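Local atomic coordinates of alkylpurine DNA glycosylase AlkC (Pseudomonas fluorescens, PDB entry 5VHV), a protein that removes alkylated purine bases from DNA as a base-excision-repair glycosylase that does not flip the damaged nucleotide out of the helix. Residues A[142-147]-A[184-189]; A[149-154]-A[191-196]. One frame throughout, in Å; residues are numbered along the deposited sequence.

After eight helices that begin at 11-24, the chain reaches 142-147 and 149-154, which belong largely to helix 144-152. It then passes through loops and helices 165-169 and 175-181 before reaching 184-189, a turn leading into helix 187-201, and then 191-196 within it. Contact 1 closes the loop between the starts of helices 144-152 and 187-201. Contact 2 joins the turns that follow; the centres of the two contacts are about 10 Å apart. Because the first segments are met in the same order as their partners, the two closures cross instead of nesting. Together they tie neighbouring helices, aligned in the same direction, within the helical DNA-alkylation-repair family region, close to the bound DNA.

Contact 1: residues A[142-147]-A[184-189]; sequences DNEHVR and DSSLYV
Asp184 OD1 is gripped by two donors, one from each segment. Arg147 NH2 donates to the syn lone pair of Asp184 OD1 at 2.9 Å, almost straight at 176°, while Ser186 N takes the anti lone pair and closes an Asx turn. Arg147 NE meets the other oxygen, Asp184 OD2, at 2.7 Å, so the salt bridge is side-on and bidentate, with guanidinium and carboxylate nearly coplanar. The remaining nitrogen, NH1, turns back to the carbonyl of Asp141, which helps fix the rotation of the group.

A second short bond runs from Ser186 OG to Glu144 OE2 (2.5 Å), on the anti side and somewhat out of the carboxylate plane. Ser186 is also the N-cap of its helix, its OG accepting from Val189 N, and Asn143 caps the other helix through His145 N. Two helix starts lie side by side and point the same way, as in the HEAT-like repeats of this family. Water 1 bridges Glu144 OE2 to Tyr188 N.

Val189 CG2 lies against Glu144 O, 3.5 Å away, and touches Arg147 CB. With its CG anti to the backbone N (chi1 -171°), Tyr188 brings CE2 to 3.7 Å from His145 ND1, the ring planes 66° apart. Water 2 joins His145 ND1 to Tyr188 OH, and Tyr188 also packs on a phosphate of the bound DNA.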
# COMPACT_ATOMS: atom_id res chain seq x y z
N ASP A 142 21.61 -8.28 3.91
CA ASP A 142 22.29 -6.99 3.76
C ASP A 142 21.56 -6.07 2.78
O ASP A 142 21.73 -4.84 2.85
CB ASP A 142 23.72 -7.20 3.25
CG ASP A 142 24.61 -7.88 4.26
OD1 ASP A 142 24.33 -7.78 5.47
OD2 ASP A 142 25.60 -8.50 3.83
N ASN A 143 20.82 -6.63 1.83
CA ASN A 143 20.22 -5.86 0.74
C ASN A 143 18.83 -5.36 1.13
O ASN A 143 17.96 -6.16 1.48
CB ASN A 143 20.16 -6.70 -0.53
CG ASN A 143 19.70 -5.90 -1.76
OD1 ASN A 143 18.82 -5.06 -1.67
ND2 ASN A 143 20.35 -6.13 -2.88
N GLU A 144 18.63 -4.05 1.07
CA GLU A 144 17.35 -3.49 1.48
C GLU A 144 16.20 -4.00 0.62
O GLU A 144 15.08 -4.12 1.13
CB GLU A 144 17.39 -1.96 1.45
CG GLU A 144 17.44 -1.34 0.08
CD GLU A 144 17.47 0.18 0.15
OE1 GLU A 144 18.44 0.77 -0.36
OE2 GLU A 144 16.55 0.79 0.72
N HIS A 145 16.44 -4.32 -0.66
CA HIS A 145 15.38 -4.89 -1.48
C HIS A 145 14.93 -6.25 -0.97
O HIS A 145 13.74 -6.59 -1.05
CB HIS A 145 15.82 -5.04 -2.94
CG HIS A 145 16.09 -3.74 -3.61
ND1 HIS A 145 15.08 -3.00 -4.19
CD2 HIS A 145 17.23 -3.04 -3.79
CE1 HIS A 145 15.60 -1.89 -4.70
NE2 HIS A 145 16.90 -1.89 -4.46
N VAL A 146 15.87 -7.02 -0.44
CA VAL A 146 15.53 -8.35 0.05
C VAL A 146 14.80 -8.26 1.39
O VAL A 146 13.83 -8.97 1.63
CB VAL A 146 16.83 -9.19 0.11
CG1 VAL A 146 16.58 -10.58 0.73
CG2 VAL A 146 17.43 -9.31 -1.30
N ARG A 147 15.23 -7.35 2.27
CA ARG A 147 14.51 -7.15 3.52
C ARG A 147 13.10 -6.65 3.26
O ARG A 147 12.14 -7.08 3.91
CB ARG A 147 15.26 -6.17 4.42
CG ARG A 147 16.65 -6.69 4.85
CD ARG A 147 17.18 -5.96 6.07
NE ARG A 147 17.24 -4.49 5.92
CZ ARG A 147 18.17 -3.85 5.22
NH1 ARG A 147 19.11 -4.52 4.56
NH2 ARG A 147 18.15 -2.52 5.16
N ASP A 184 14.69 -0.22 10.84
CA ASP A 184 15.52 -0.41 9.66
C ASP A 184 16.01 0.94 9.13
O ASP A 184 15.28 1.93 9.16
CB ASP A 184 14.75 -1.15 8.58
CG ASP A 184 15.66 -1.83 7.58
OD1 ASP A 184 16.16 -1.14 6.68
OD2 ASP A 184 15.89 -3.05 7.73
N SER A 185 17.25 0.95 8.64
CA SER A 185 17.85 2.16 8.10
C SER A 185 17.26 2.54 6.74
O SER A 185 17.46 3.68 6.30
CB SER A 185 19.37 1.99 7.98
OG SER A 185 19.68 0.92 7.10
N SER A 186 16.56 1.63 6.08
CA SER A 186 16.02 1.85 4.74
C SER A 186 14.58 2.37 4.82
O SER A 186 13.71 1.71 5.38
CB SER A 186 16.03 0.55 3.95
OG SER A 186 15.14 0.59 2.82
N LEU A 187 14.33 3.54 4.22
CA LEU A 187 12.95 4.03 4.14
C LEU A 187 12.05 3.05 3.41
O LEU A 187 10.88 2.86 3.78
CB LEU A 187 12.94 5.39 3.42
CG LEU A 187 11.57 6.01 3.19
CD1 LEU A 187 10.81 6.22 4.48
CD2 LEU A 187 11.75 7.34 2.43
N TYR A 188 12.56 2.46 2.32
CA TYR A 188 11.82 1.47 1.56
C TYR A 188 11.32 0.35 2.47
O TYR A 188 10.14 -0.03 2.43
CB TYR A 188 12.75 0.93 0.48
CG TYR A 188 12.13 0.02 -0.57
CD1 TYR A 188 10.89 0.31 -1.14
CD2 TYR A 188 12.83 -1.08 -1.04
CE1 TYR A 188 10.35 -0.50 -2.12
CE2 TYR A 188 12.30 -1.89 -2.00
CZ TYR A 188 11.06 -1.59 -2.55
OH TYR A 188 10.54 -2.39 -3.53
N VAL A 189 12.21 -0.16 3.31
CA VAL A 189 11.82 -1.19 4.27
C VAL A 189 10.82 -0.63 5.27
O VAL A 189 9.81 -1.28 5.60
CB VAL A 189 13.06 -1.77 4.97
CG1 VAL A 189 12.63 -2.77 6.10
CG2 VAL A 189 13.95 -2.47 3.95
O HOH W 1 15.27 3.28 0.93
O HOH W 2 12.50 -3.99 -4.65

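Contact 2: residues A[149-154]-A[191-196]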
# COMPACT_ATOMS: atom_id res chain seq x y z
N LEU A 149 11.22 -7.19 0.65
CA LEU A 149 10.43 -8.33 0.20
C LEU A 149 9.90 -9.16 1.38
O LEU A 149 8.76 -9.64 1.36
CB LEU A 149 11.28 -9.20 -0.72
CG LEU A 149 10.71 -10.52 -1.23
CD1 LEU A 149 9.42 -10.25 -2.03
CD2 LEU A 149 11.73 -11.25 -2.12
N ALA A 150 10.74 -9.38 2.39
CA ALA A 150 10.35 -10.19 3.55
C ALA A 150 9.10 -9.62 4.23
O ALA A 150 8.19 -10.37 4.62
CB ALA A 150 11.52 -10.28 4.53
N SER A 151 9.03 -8.29 4.34
CA SER A 151 7.90 -7.60 4.96
C SER A 151 6.72 -7.44 4.01
O SER A 151 5.56 -7.63 4.41
CB SER A 151 8.34 -6.22 5.43
OG SER A 151 7.22 -5.49 5.92
N GLU A 152 6.98 -7.07 2.76
CA GLU A 152 5.90 -6.75 1.83
C GLU A 152 5.24 -8.01 1.28
O GLU A 152 4.01 -8.08 1.18
CB GLU A 152 6.44 -5.89 0.69
CG GLU A 152 5.37 -5.25 -0.19
CD GLU A 152 4.68 -4.08 0.47
OE1 GLU A 152 5.09 -3.70 1.59
OE2 GLU A 152 3.71 -3.55 -0.13
N GLY A 153 6.03 -9.02 0.95
CA GLY A 153 5.48 -10.24 0.39
C GLY A 153 4.62 -11.02 1.36
O GLY A 153 3.76 -11.79 0.93
N SER A 154 4.85 -10.84 2.66
CA SER A 154 4.12 -11.57 3.68
C SER A 154 2.92 -10.79 4.19
O SER A 154 2.25 -11.25 5.12
CB SER A 154 5.07 -11.91 4.84
OG SER A 154 5.58 -10.75 5.49
N LYS A 191 8.64 1.75 5.10
CA LYS A 191 7.30 1.88 4.52
C LYS A 191 6.56 0.55 4.57
O LYS A 191 5.37 0.50 4.91
CB LYS A 191 7.39 2.35 3.08
CG LYS A 191 7.85 3.78 2.90
CD LYS A 191 7.97 4.08 1.41
CE LYS A 191 8.22 5.58 1.17
NZ LYS A 191 8.56 5.83 -0.27
N SER A 192 7.24 -0.53 4.17
CA SER A 192 6.63 -1.85 4.13
C SER A 192 6.26 -2.35 5.52
O SER A 192 5.18 -2.91 5.71
CB SER A 192 7.60 -2.82 3.43
OG SER A 192 7.06 -4.12 3.46
N VAL A 193 7.13 -2.15 6.52
CA VAL A 193 6.79 -2.58 7.87
C VAL A 193 5.52 -1.87 8.32
O VAL A 193 4.59 -2.47 8.89
CB VAL A 193 7.95 -2.31 8.84
CG1 VAL A 193 7.56 -2.70 10.28
CG2 VAL A 193 9.19 -3.08 8.42
N ALA A 194 5.46 -0.56 8.08
CA ALA A 194 4.31 0.23 8.50
C ALA A 194 3.05 -0.25 7.79
O ALA A 194 1.99 -0.34 8.41
CB ALA A 194 4.53 1.72 8.23
N ASN A 195 3.15 -0.53 6.49
CA ASN A 195 1.97 -0.96 5.75
C ASN A 195 1.52 -2.36 6.15
O ASN A 195 0.31 -2.64 6.19
CB ASN A 195 2.24 -0.86 4.25
CG ASN A 195 2.30 0.59 3.77
OD1 ASN A 195 1.70 1.51 4.38
ND2 ASN A 195 3.03 0.82 2.70
N HIS A 196 2.46 -3.26 6.41
CA HIS A 196 2.11 -4.59 6.93
C HIS A 196 1.38 -4.45 8.28
O HIS A 196 0.32 -5.04 8.49
CB HIS A 196 3.39 -5.42 7.03
CG HIS A 196 3.19 -6.87 7.36
ND1 HIS A 196 3.96 -7.86 6.78
CD2 HIS A 196 2.38 -7.50 8.24
CE1 HIS A 196 3.62 -9.03 7.28
NE2 HIS A 196 2.65 -8.85 8.16
O HOH W 3 4.94 -0.86 1.42
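Ser192 OG sits between two side chains of helix 144-152, taking a hydrogen bond from Ser151 OG at 2.8 Å and giving one to Glu152 OE1 at 2.7 Å. The three groups thus form a directed chain, Ser151 to Ser192 to Glu152, in which the hydroxyl of Ser192 is used as both acceptor and donor. Both serines hold OG anti to the backbone N (chi1 174° and 176°), which brings the two hydroxyls together across the interface. Glu152 starts out beside the interface, but the bend at chi2 swings its carboxylate back toward Ser192, whose OG donates to the anti lone pair of OE1. That same oxygen accepts from water 3, which in turn accepts from Asn195 ND2. Arg155 pairs with the other oxygen, OE2, so both ends of the carboxylate are held.

Helices 144-152 and 187-201 pack here in the same direction, part of the HEAT-like stack of helices that cradles DNA in this family. Glu152 touches a sugar of the bound DNA and Asn195 a modified base, while helix 175-181 packs against Ser151, Val193 and His196 through Leu178 and Leu181.

His196 presents the edge of its ring. Its ND1 donates to Ser151 O at 2.9 Å and 162°, in the carbonyl plane and close to the plane of the imidazole. The neighbouring CE1 lies 3.2 Å from Ser154 OG, also at the ring edge. Ser154 OG itself donates to Ala150 O (2.8 Å), four residues earlier in the chain.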